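Local atomic coordinates of PHB depolymerase (Penicillium funiculosum, PDB entry 2D81), a protein that hydrolyses the ester bonds of the polyester poly(3-hydroxybutyrate), and is held here with a trimer of (R)-3-hydroxybutyrate in its pocket. Residues Ser20-Ala25 against Leu227-Leu231; Pro261-Tyr267 against Ser279-Trp285; Ile269-Trp273 against Trp287-Ser293. One frame throughout, in Å; residues are numbered along the deposited sequence.

How the interactions relate
From the N terminus, helix 20-31 follows strand 13-18, and interaction 1 closes a loop of some 200 residues by setting the start of that helix against 227-231, just beyond strand 221-227. It thus joins two neighbouring strand ends of the central sheet. Interactions 2 and 3 come later and close much shorter loops. Their segments alternate along the chain (261-267, 269-273, 279-285, 287-293), so the two cross rather than nest; interaction 2 holds the end of strand 277-280 and interaction 3 holds strand 269-271, the two neighbours of a small antiparallel sheet. The C230-C284 disulfide ties interaction 1 to interaction 2, while Y291 OH, bonded to D266 and N280, ties interaction 2 to interaction 3. All three touch the bound trimer.

Interaction 1 (Ser20-Ala25 against Leu227-Leu231); sequences SGGYMA and LHGCL. With RB3 ((1R)-3-{[(1R)-3-methoxy-1-methyl-3-oxopropyl]oxy}-1-methyl-3-oxopropyl (3R)-3-hydroxybutanoate), chain C.
G21 lies directly on the backbone of L227-G229, its CA 4.7 Å from the CA of G229, at the tight turn where strand 13-18 passes into helix 20-31. This is the nucleophile elbow of the alpha/beta hydrolase fold; the position just before S20, where the family carries its nucleophilic serine, is probably the one replaced by alanine in this engineered variant. The glycine side is the tight one. G21 CA makes a CA-H...O contact of 3.5 Å with H228 O, and a side chain at G21 would strike the carbonyl oxygens of L227 and H228. Next along the helix, M24 CG presses on L227 CD1 at 3.5 Å, closer than usual for two carbons, before the bent end of the methionine turns away toward helix 301-314. The H228 ring is held at both nitrogens: ND1 donates to G229 O (2.7 Å), and NE2 is bonded to A263 N. Towards the trimer the contact lacks a well-formed bond. S20 OG, set between its backbone N and carbonyl carbon (chi1 65°), points towards C230 N, 3.2 Å away, but the angle is poor; W285 N gives it a weak bond instead. C230 SG, disulfide-linked to C284, faces the trimer, 3.2 Å from RB3 O1B.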
# COMPACT_ATOMS: atom_id res chain seq x y z
N SER A 20 -3.05 -1.43 -7.60
CA SER A 20 -3.46 -0.04 -7.40
C SER A 20 -3.10 0.38 -5.98
O SER A 20 -2.79 1.54 -5.72
CB SER A 20 -4.97 0.14 -7.65
OG SER A 20 -5.76 -0.57 -6.70
N GLY A 21 -3.13 -0.58 -5.06
CA GLY A 21 -2.70 -0.32 -3.70
C GLY A 21 -1.19 -0.17 -3.59
O GLY A 21 -0.69 0.52 -2.69
N GLY A 22 -0.47 -0.81 -4.51
CA GLY A 22 0.97 -0.63 -4.57
C GLY A 22 1.33 0.72 -5.14
O GLY A 22 2.22 1.40 -4.64
N TYR A 23 0.64 1.12 -6.20
CA TYR A 23 0.78 2.47 -6.73
C TYR A 23 0.53 3.48 -5.62
O TYR A 23 1.32 4.39 -5.41
CB TYR A 23 -0.20 2.70 -7.89
CG TYR A 23 0.37 2.36 -9.26
CD1 TYR A 23 1.30 3.20 -9.87
CD2 TYR A 23 -0.03 1.21 -9.94
CE1 TYR A 23 1.82 2.91 -11.13
CE2 TYR A 23 0.49 0.91 -11.21
CZ TYR A 23 1.41 1.77 -11.80
OH TYR A 23 1.93 1.49 -13.05
N MET A 24 -0.58 3.32 -4.90
CA MET A 24 -0.93 4.23 -3.81
C MET A 24 0.11 4.21 -2.69
O MET A 24 0.44 5.25 -2.13
CB MET A 24 -2.32 3.88 -3.25
CG MET A 24 -2.81 4.76 -2.10
SD MET A 24 -2.83 6.54 -2.45
CE MET A 24 -4.33 6.69 -3.44
N ALA A 25 0.63 3.03 -2.35
CA ALA A 25 1.65 2.94 -1.32
C ALA A 25 2.86 3.80 -1.69
O ALA A 25 3.39 4.53 -0.86
CB ALA A 25 2.08 1.49 -1.12
N LEU A 227 -2.53 -1.75 1.91
CA LEU A 227 -3.55 -1.33 0.95
C LEU A 227 -3.93 -2.42 -0.05
O LEU A 227 -3.10 -2.87 -0.84
CB LEU A 227 -3.07 -0.09 0.19
CG LEU A 227 -2.75 1.14 1.05
CD1 LEU A 227 -2.11 2.21 0.18
CD2 LEU A 227 -4.03 1.67 1.70
N HIS A 228 -5.20 -2.83 -0.02
CA HIS A 228 -5.72 -3.79 -0.98
C HIS A 228 -5.68 -3.22 -2.41
O HIS A 228 -5.53 -2.01 -2.60
CB HIS A 228 -7.17 -4.16 -0.61
CG HIS A 228 -8.15 -3.04 -0.79
ND1 HIS A 228 -8.62 -2.65 -2.02
CD2 HIS A 228 -8.74 -2.22 0.12
CE1 HIS A 228 -9.46 -1.64 -1.87
NE2 HIS A 228 -9.55 -1.36 -0.59
N GLY A 229 -5.80 -4.10 -3.40
CA GLY A 229 -5.82 -3.66 -4.78
C GLY A 229 -7.23 -3.55 -5.32
O GLY A 229 -8.19 -3.63 -4.55
N CYS A 230 -7.38 -3.37 -6.63
CA CYS A 230 -8.72 -3.34 -7.21
C CYS A 230 -9.40 -4.69 -6.97
O CYS A 230 -8.73 -5.72 -6.93
CB CYS A 230 -8.67 -3.10 -8.71
SG CYS A 230 -7.71 -1.70 -9.39
N LEU A 231 -10.72 -4.67 -6.81
CA LEU A 231 -11.51 -5.87 -6.60
C LEU A 231 -11.14 -6.60 -5.30
O LEU A 231 -11.48 -7.77 -5.12
CB LEU A 231 -11.36 -6.83 -7.79
CG LEU A 231 -11.93 -6.33 -9.12
CD1 LEU A 231 -11.65 -7.33 -10.22
CD2 LEU A 231 -13.43 -6.09 -8.98
O1M RB3 C . -5.75 -4.97 -13.02
C1A RB3 C . -5.67 -4.31 -11.97
O1A RB3 C . -6.58 -4.16 -11.12
C2A RB3 C . -4.33 -3.62 -11.69
C3A RB3 C . -4.51 -2.11 -11.50
C4A RB3 C . -3.13 -1.49 -11.25
O3A RB3 C . -5.08 -1.55 -12.70
C1B RB3 C . -5.97 -0.56 -12.43
O1B RB3 C . -5.92 0.07 -11.38
C2B RB3 C . -7.03 -0.25 -13.49
C3B RB3 C . -7.72 1.11 -13.27
C4B RB3 C . -6.73 2.27 -13.40
O3B RB3 C . -8.75 1.27 -14.26
C1C RB3 C . -9.93 0.69 -13.89
O1C RB3 C . -9.93 -0.35 -13.24
C2C RB3 C . -11.24 1.35 -14.32
C3C RB3 C . -12.07 0.40 -15.19
C4C RB3 C . -13.37 1.08 -15.63
O3C RB3 C . -11.31 0.00 -16.32

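Interaction 2 (Pro261-Tyr267 against Ser279-Trp285); sequences PQAIPDY and SNPNGCW. With RB3 ((1R)-3-{[(1R)-3-methoxy-1-methyl-3-oxopropyl]oxy}-1-methyl-3-oxopropyl (3R)-3-hydroxybutanoate), chain C.
D266 and N280 both hold CG anti to the backbone N (chi1 -180° in N280), which carries a carboxylate and an amide onward from a single antiparallel bridge. The pairing itself puts both side chains on one face, with D266 CB 4.2 Å from N280 CB. Two backbone bonds make the hydrogen-bonded pair: D266 N to N280 O is straight (2.9 Å, 166°), whereas N280 N to D266 O is clearly bent (2.9 Å, 139°). A type I beta turn, N280 to G283, follows at once, and N280 O serves both elements, since D266 N and G283 N reach it from opposite faces of its carbonyl plane. The N280 amide lies back along its own segment: OD1 accepts from C284 N on a lone pair (2.9 Å), and ND2 makes a longer bond to C284 O (3.3 Å) besides one with Y291 OH. Shortening N280 to an alanine is likely to leave C284 N and C284 O without these partners and the turn freer to shift beside the C230-C284 disulfide. D266 in turn faces interaction 3, its OD2 hydrogen-bonded to Y291 OH and H270 NE2 and its OD1 to T268 OG1. Farther back, A263 CB stands over the six-membered ring of W285, 4.1 Å from the centroid, a CH-pi contact; P261 CB meets the same ring at CH2. At the outer end Y267 offers its ring edge to P281 CB, and a water links Y267 O with S279 OG. The turn also lines the trimer pocket: P281 CD lies 3.4 Å from RB3 C4C.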
# COMPACT_ATOMS: atom_id res chain seq x y z
N PRO A 261 -7.15 0.49 5.29
CA PRO A 261 -8.16 1.42 4.78
C PRO A 261 -8.93 0.71 3.67
O PRO A 261 -8.41 -0.21 3.05
CB PRO A 261 -7.33 2.59 4.25
CG PRO A 261 -6.04 2.50 5.05
CD PRO A 261 -5.79 1.02 5.08
N GLN A 262 -10.17 1.12 3.41
CA GLN A 262 -10.99 0.44 2.41
C GLN A 262 -11.50 1.37 1.32
O GLN A 262 -12.10 2.40 1.61
CB GLN A 262 -12.19 -0.24 3.07
CG GLN A 262 -11.84 -1.28 4.14
CD GLN A 262 -11.03 -2.44 3.60
OE1 GLN A 262 -11.33 -2.99 2.55
NE2 GLN A 262 -9.99 -2.82 4.34
N ALA A 263 -11.26 1.00 0.07
CA ALA A 263 -11.89 1.69 -1.05
C ALA A 263 -13.28 1.10 -1.27
O ALA A 263 -13.71 0.22 -0.52
CB ALA A 263 -11.04 1.54 -2.32
N ILE A 264 -13.98 1.58 -2.29
CA ILE A 264 -15.33 1.12 -2.58
C ILE A 264 -15.62 1.29 -4.07
O ILE A 264 -15.14 2.23 -4.70
CB ILE A 264 -16.38 1.94 -1.77
CG1 ILE A 264 -17.79 1.39 -1.99
CG2 ILE A 264 -16.33 3.40 -2.18
CD1 ILE A 264 -18.06 0.08 -1.31
N PRO A 265 -16.37 0.36 -4.68
CA PRO A 265 -16.65 0.53 -6.10
C PRO A 265 -17.36 1.86 -6.34
O PRO A 265 -18.20 2.28 -5.54
CB PRO A 265 -17.54 -0.67 -6.41
CG PRO A 265 -16.97 -1.73 -5.52
CD PRO A 265 -16.78 -0.98 -4.21
N ASP A 266 -17.00 2.52 -7.44
CA ASP A 266 -17.60 3.80 -7.82
C ASP A 266 -17.87 3.76 -9.32
O ASP A 266 -16.95 3.84 -10.13
CB ASP A 266 -16.64 4.95 -7.47
CG ASP A 266 -17.06 6.28 -8.07
OD1 ASP A 266 -18.24 6.43 -8.46
OD2 ASP A 266 -16.21 7.19 -8.14
N TYR A 267 -19.14 3.64 -9.69
CA TYR A 267 -19.50 3.39 -11.08
C TYR A 267 -19.61 4.68 -11.89
O TYR A 267 -19.81 4.64 -13.11
CB TYR A 267 -20.82 2.62 -11.15
CG TYR A 267 -20.81 1.34 -10.34
CD1 TYR A 267 -21.58 1.22 -9.19
CD2 TYR A 267 -19.99 0.28 -10.71
CE1 TYR A 267 -21.54 0.06 -8.41
CE2 TYR A 267 -19.94 -0.88 -9.94
CZ TYR A 267 -20.71 -0.98 -8.80
OH TYR A 267 -20.66 -2.13 -8.04
N SER A 279 -14.35 5.44 -15.16
CA SER A 279 -15.05 5.12 -13.93
C SER A 279 -14.15 4.24 -13.06
O SER A 279 -13.04 3.88 -13.47
CB SER A 279 -16.37 4.40 -14.23
OG SER A 279 -16.16 3.25 -15.03
N ASN A 280 -14.61 3.91 -11.86
CA ASN A 280 -13.83 3.11 -10.92
C ASN A 280 -14.69 1.98 -10.35
O ASN A 280 -14.80 1.81 -9.14
CB ASN A 280 -13.30 4.02 -9.80
CG ASN A 280 -12.46 3.27 -8.79
OD1 ASN A 280 -11.89 2.22 -9.07
ND2 ASN A 280 -12.37 3.83 -7.59
N PRO A 281 -15.30 1.17 -11.23
CA PRO A 281 -16.15 0.05 -10.83
C PRO A 281 -15.47 -1.03 -9.99
O PRO A 281 -16.15 -1.78 -9.29
CB PRO A 281 -16.66 -0.49 -12.16
CG PRO A 281 -15.49 -0.26 -13.06
CD PRO A 281 -15.08 1.15 -12.69
N ASN A 282 -14.15 -1.10 -10.07
CA ASN A 282 -13.40 -2.15 -9.38
C ASN A 282 -12.95 -1.74 -7.97
O ASN A 282 -12.39 -2.55 -7.23
CB ASN A 282 -12.18 -2.55 -10.21
CG ASN A 282 -12.56 -3.23 -11.52
OD1 ASN A 282 -11.75 -3.36 -12.43
ND2 ASN A 282 -13.81 -3.68 -11.60
N GLY A 283 -13.20 -0.49 -7.60
CA GLY A 283 -12.85 -0.05 -6.26
C GLY A 283 -11.35 -0.03 -6.05
O GLY A 283 -10.82 -0.59 -5.08
N CYS A 284 -10.66 0.62 -6.98
CA CYS A 284 -9.21 0.78 -6.93
C CYS A 284 -8.84 2.03 -6.14
O CYS A 284 -9.64 2.95 -6.03
CB CYS A 284 -8.64 0.97 -8.32
SG CYS A 284 -9.07 -0.21 -9.64
N TRP A 285 -7.61 2.07 -5.63
CA TRP A 285 -7.07 3.31 -5.09
C TRP A 285 -6.68 4.24 -6.23
O TRP A 285 -6.33 3.78 -7.32
CB TRP A 285 -5.85 3.03 -4.20
CG TRP A 285 -6.20 2.23 -3.00
CD1 TRP A 285 -6.01 0.89 -2.82
CD2 TRP A 285 -6.89 2.70 -1.84
NE1 TRP A 285 -6.54 0.49 -1.61
CE2 TRP A 285 -7.08 1.59 -0.99
CE3 TRP A 285 -7.36 3.95 -1.44
CZ2 TRP A 285 -7.73 1.69 0.24
CZ3 TRP A 285 -8.00 4.06 -0.21
CH2 TRP A 285 -8.18 2.93 0.61
O1M RB3 C . -5.75 -4.97 -13.02
C1A RB3 C . -5.67 -4.31 -11.97
O1A RB3 C . -6.58 -4.16 -11.12
C2A RB3 C . -4.33 -3.62 -11.69
C3A RB3 C . -4.51 -2.11 -11.50
C4A RB3 C . -3.13 -1.49 -11.25
O3A RB3 C . -5.08 -1.55 -12.70
C1B RB3 C . -5.97 -0.56 -12.43
O1B RB3 C . -5.92 0.07 -11.38
C2B RB3 C . -7.03 -0.25 -13.49
C3B RB3 C . -7.72 1.11 -13.27
C4B RB3 C . -6.73 2.27 -13.40
O3B RB3 C . -8.75 1.27 -14.26
C1C RB3 C . -9.93 0.69 -13.89
O1C RB3 C . -9.93 -0.35 -13.24
C2C RB3 C . -11.24 1.35 -14.32
C3C RB3 C . -12.07 0.40 -15.19
C4C RB3 C . -13.37 1.08 -15.63
O3C RB3 C . -11.31 0.00 -16.32
O HOH W 1 -18.70 2.09 -13.81

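Interaction 3 (Ile269-Trp273 against Trp287-Ser293); sequences IHAIW and WVGWYGS. With RB3 ((1R)-3-{[(1R)-3-methoxy-1-methyl-3-oxopropyl]oxy}-1-methyl-3-oxopropyl (3R)-3-hydroxybutanoate), chain C.
W273 grips 287-293 at two points. Its backbone N donates to V288 O at 3.0 Å, and its indole NE1 donates to S293 O at 2.8 Å and 161°, with the acceptor in the ring plane but NE1 above the plane of the S293 carbonyl. With CG anti to the carbonyl carbon (chi1 -82°), the indole is laid flat against the loop, and G289 CA sits over the centre of its five-membered ring, 4.2 Å from the centroid, a CH-pi contact. G289 begins a type I beta turn that ends at G292; a side chain on it would press against W273 N. The rest of the contact is apolar and aromatic. I272 CG2 lies alongside W290, 3.8 Å from its CD1, and also reaches V288 CG2. H270 joins W290 and Y291 in an aromatic cluster: the edge of Y291 points to the face of the imidazole, centroids 5.0 Å apart and planes at 68°. A water donating to both A271 O and W290 O bridges the backbones there. One shell out, D266 is the common partner of H270 and Y291, and the carboxylate of D286 gathers the backbone amides of V288 through Y291, which fixes the loop's course. That course matters for the trimer. V288 puts CG1 over the W287 ring and CG2 over the W290 ring, spacing two pocket walls, and W287 NE1 donates to RB3 O1B at 2.9 Å. Among the neighbouring elements, W290 packs on L278 and N280 of strand 277-280, W287 stacks on Y23 of helix 20-31, and Y291 touches V301 and Q302 at the start of helix 301-314.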
# COMPACT_ATOMS: atom_id res chain seq x y z
N ILE A 269 -18.54 8.28 -13.72
CA ILE A 269 -17.47 8.65 -14.65
C ILE A 269 -16.75 9.91 -14.18
O ILE A 269 -17.39 10.89 -13.79
CB ILE A 269 -18.05 8.90 -16.07
CG1 ILE A 269 -18.68 7.61 -16.61
CG2 ILE A 269 -16.95 9.38 -17.00
CD1 ILE A 269 -17.71 6.45 -16.74
N HIS A 270 -15.42 9.88 -14.22
CA HIS A 270 -14.59 11.00 -13.79
C HIS A 270 -13.60 11.37 -14.88
O HIS A 270 -13.05 10.50 -15.55
CB HIS A 270 -13.80 10.62 -12.54
CG HIS A 270 -14.64 10.30 -11.34
ND1 HIS A 270 -15.23 11.28 -10.56
CD2 HIS A 270 -15.01 9.12 -10.80
CE1 HIS A 270 -15.91 10.70 -9.59
NE2 HIS A 270 -15.80 9.39 -9.71
N ALA A 271 -13.35 12.67 -15.05
CA ALA A 271 -12.21 13.11 -15.83
C ALA A 271 -10.95 12.69 -15.09
O ALA A 271 -10.85 12.86 -13.87
CB ALA A 271 -12.24 14.63 -15.99
N ILE A 272 -9.99 12.12 -15.81
CA ILE A 272 -8.74 11.72 -15.18
C ILE A 272 -7.58 12.55 -15.73
O ILE A 272 -7.79 13.45 -16.55
CB ILE A 272 -8.45 10.21 -15.38
CG1 ILE A 272 -8.53 9.84 -16.86
CG2 ILE A 272 -9.45 9.39 -14.57
CD1 ILE A 272 -8.10 8.40 -17.14
N TRP A 273 -6.36 12.26 -15.28
CA TRP A 273 -5.22 13.09 -15.64
C TRP A 273 -5.05 13.29 -17.14
O TRP A 273 -4.81 14.40 -17.60
CB TRP A 273 -3.92 12.52 -15.06
CG TRP A 273 -3.67 12.89 -13.63
CD1 TRP A 273 -3.94 14.09 -13.03
CD2 TRP A 273 -3.04 12.08 -12.63
NE1 TRP A 273 -3.52 14.08 -11.73
CE2 TRP A 273 -2.96 12.86 -11.45
CE3 TRP A 273 -2.53 10.78 -12.62
CZ2 TRP A 273 -2.38 12.37 -10.27
CZ3 TRP A 273 -1.95 10.29 -11.45
CH2 TRP A 273 -1.89 11.09 -10.29
N TRP A 287 -4.71 6.20 -8.52
CA TRP A 287 -3.40 6.52 -9.09
C TRP A 287 -3.52 7.09 -10.51
O TRP A 287 -2.54 7.15 -11.26
CB TRP A 287 -2.51 5.27 -9.11
CG TRP A 287 -3.03 4.14 -9.95
CD1 TRP A 287 -4.06 3.29 -9.65
CD2 TRP A 287 -2.54 3.73 -11.24
NE1 TRP A 287 -4.24 2.38 -10.66
CE2 TRP A 287 -3.33 2.63 -11.66
CE3 TRP A 287 -1.52 4.19 -12.08
CZ2 TRP A 287 -3.13 1.99 -12.88
CZ3 TRP A 287 -1.32 3.55 -13.30
CH2 TRP A 287 -2.12 2.46 -13.69
N VAL A 288 -4.73 7.51 -10.89
CA VAL A 288 -4.96 8.00 -12.25
C VAL A 288 -5.65 9.36 -12.30
O VAL A 288 -5.73 9.98 -13.36
CB VAL A 288 -5.81 7.00 -13.06
CG1 VAL A 288 -5.08 5.68 -13.16
CG2 VAL A 288 -7.18 6.82 -12.42
N GLY A 289 -6.13 9.82 -11.15
CA GLY A 289 -6.74 11.14 -11.06
C GLY A 289 -8.26 11.15 -11.05
O GLY A 289 -8.87 12.17 -11.38
N TRP A 290 -8.88 10.04 -10.66
CA TRP A 290 -10.33 9.99 -10.53
C TRP A 290 -10.86 11.13 -9.66
O TRP A 290 -11.83 11.80 -10.00
CB TRP A 290 -10.79 8.67 -9.90
CG TRP A 290 -10.79 7.49 -10.82
CD1 TRP A 290 -11.48 7.37 -12.00
CD2 TRP A 290 -10.13 6.24 -10.61
NE1 TRP A 290 -11.28 6.11 -12.53
CE2 TRP A 290 -10.46 5.40 -11.70
CE3 TRP A 290 -9.29 5.75 -9.60
CZ2 TRP A 290 -9.97 4.10 -11.80
CZ3 TRP A 290 -8.81 4.45 -9.71
CH2 TRP A 290 -9.15 3.64 -10.81
N TYR A 291 -10.21 11.34 -8.52
CA TYR A 291 -10.78 12.19 -7.48
C TYR A 291 -10.00 13.48 -7.28
O TYR A 291 -10.05 14.09 -6.21
CB TYR A 291 -10.87 11.40 -6.17
CG TYR A 291 -11.64 10.11 -6.35
CD1 TYR A 291 -10.99 8.87 -6.28
CD2 TYR A 291 -13.00 10.13 -6.66
CE1 TYR A 291 -11.68 7.69 -6.54
CE2 TYR A 291 -13.69 8.95 -6.92
CZ TYR A 291 -13.03 7.74 -6.85
OH TYR A 291 -13.72 6.57 -7.12
N GLY A 292 -9.30 13.92 -8.32
CA GLY A 292 -8.63 15.20 -8.27
C GLY A 292 -7.29 15.18 -8.97
O GLY A 292 -6.67 14.13 -9.13
N SER A 293 -6.83 16.36 -9.39
CA SER A 293 -5.57 16.49 -10.09
C SER A 293 -4.37 16.25 -9.17
O SER A 293 -3.27 15.98 -9.64
CB SER A 293 -5.46 17.88 -10.72
OG SER A 293 -5.65 18.89 -9.75
O1M RB3 C . -5.75 -4.97 -13.02
C1A RB3 C . -5.67 -4.31 -11.97
O1A RB3 C . -6.58 -4.16 -11.12
C2A RB3 C . -4.33 -3.62 -11.69
C3A RB3 C . -4.51 -2.11 -11.50
C4A RB3 C . -3.13 -1.49 -11.25
O3A RB3 C . -5.08 -1.55 -12.70
C1B RB3 C . -5.97 -0.56 -12.43
O1B RB3 C . -5.92 0.07 -11.38
C2B RB3 C . -7.03 -0.25 -13.49
C3B RB3 C . -7.72 1.11 -13.27
C4B RB3 C . -6.73 2.27 -13.40
O3B RB3 C . -8.75 1.27 -14.26
C1C RB3 C . -9.93 0.69 -13.89
O1C RB3 C . -9.93 -0.35 -13.24
C2C RB3 C . -11.24 1.35 -14.32
C3C RB3 C . -12.07 0.40 -15.19
C4C RB3 C . -13.37 1.08 -15.63
O3C RB3 C . -11.31 0.00 -16.32
O HOH W 2 -11.93 13.88 -11.58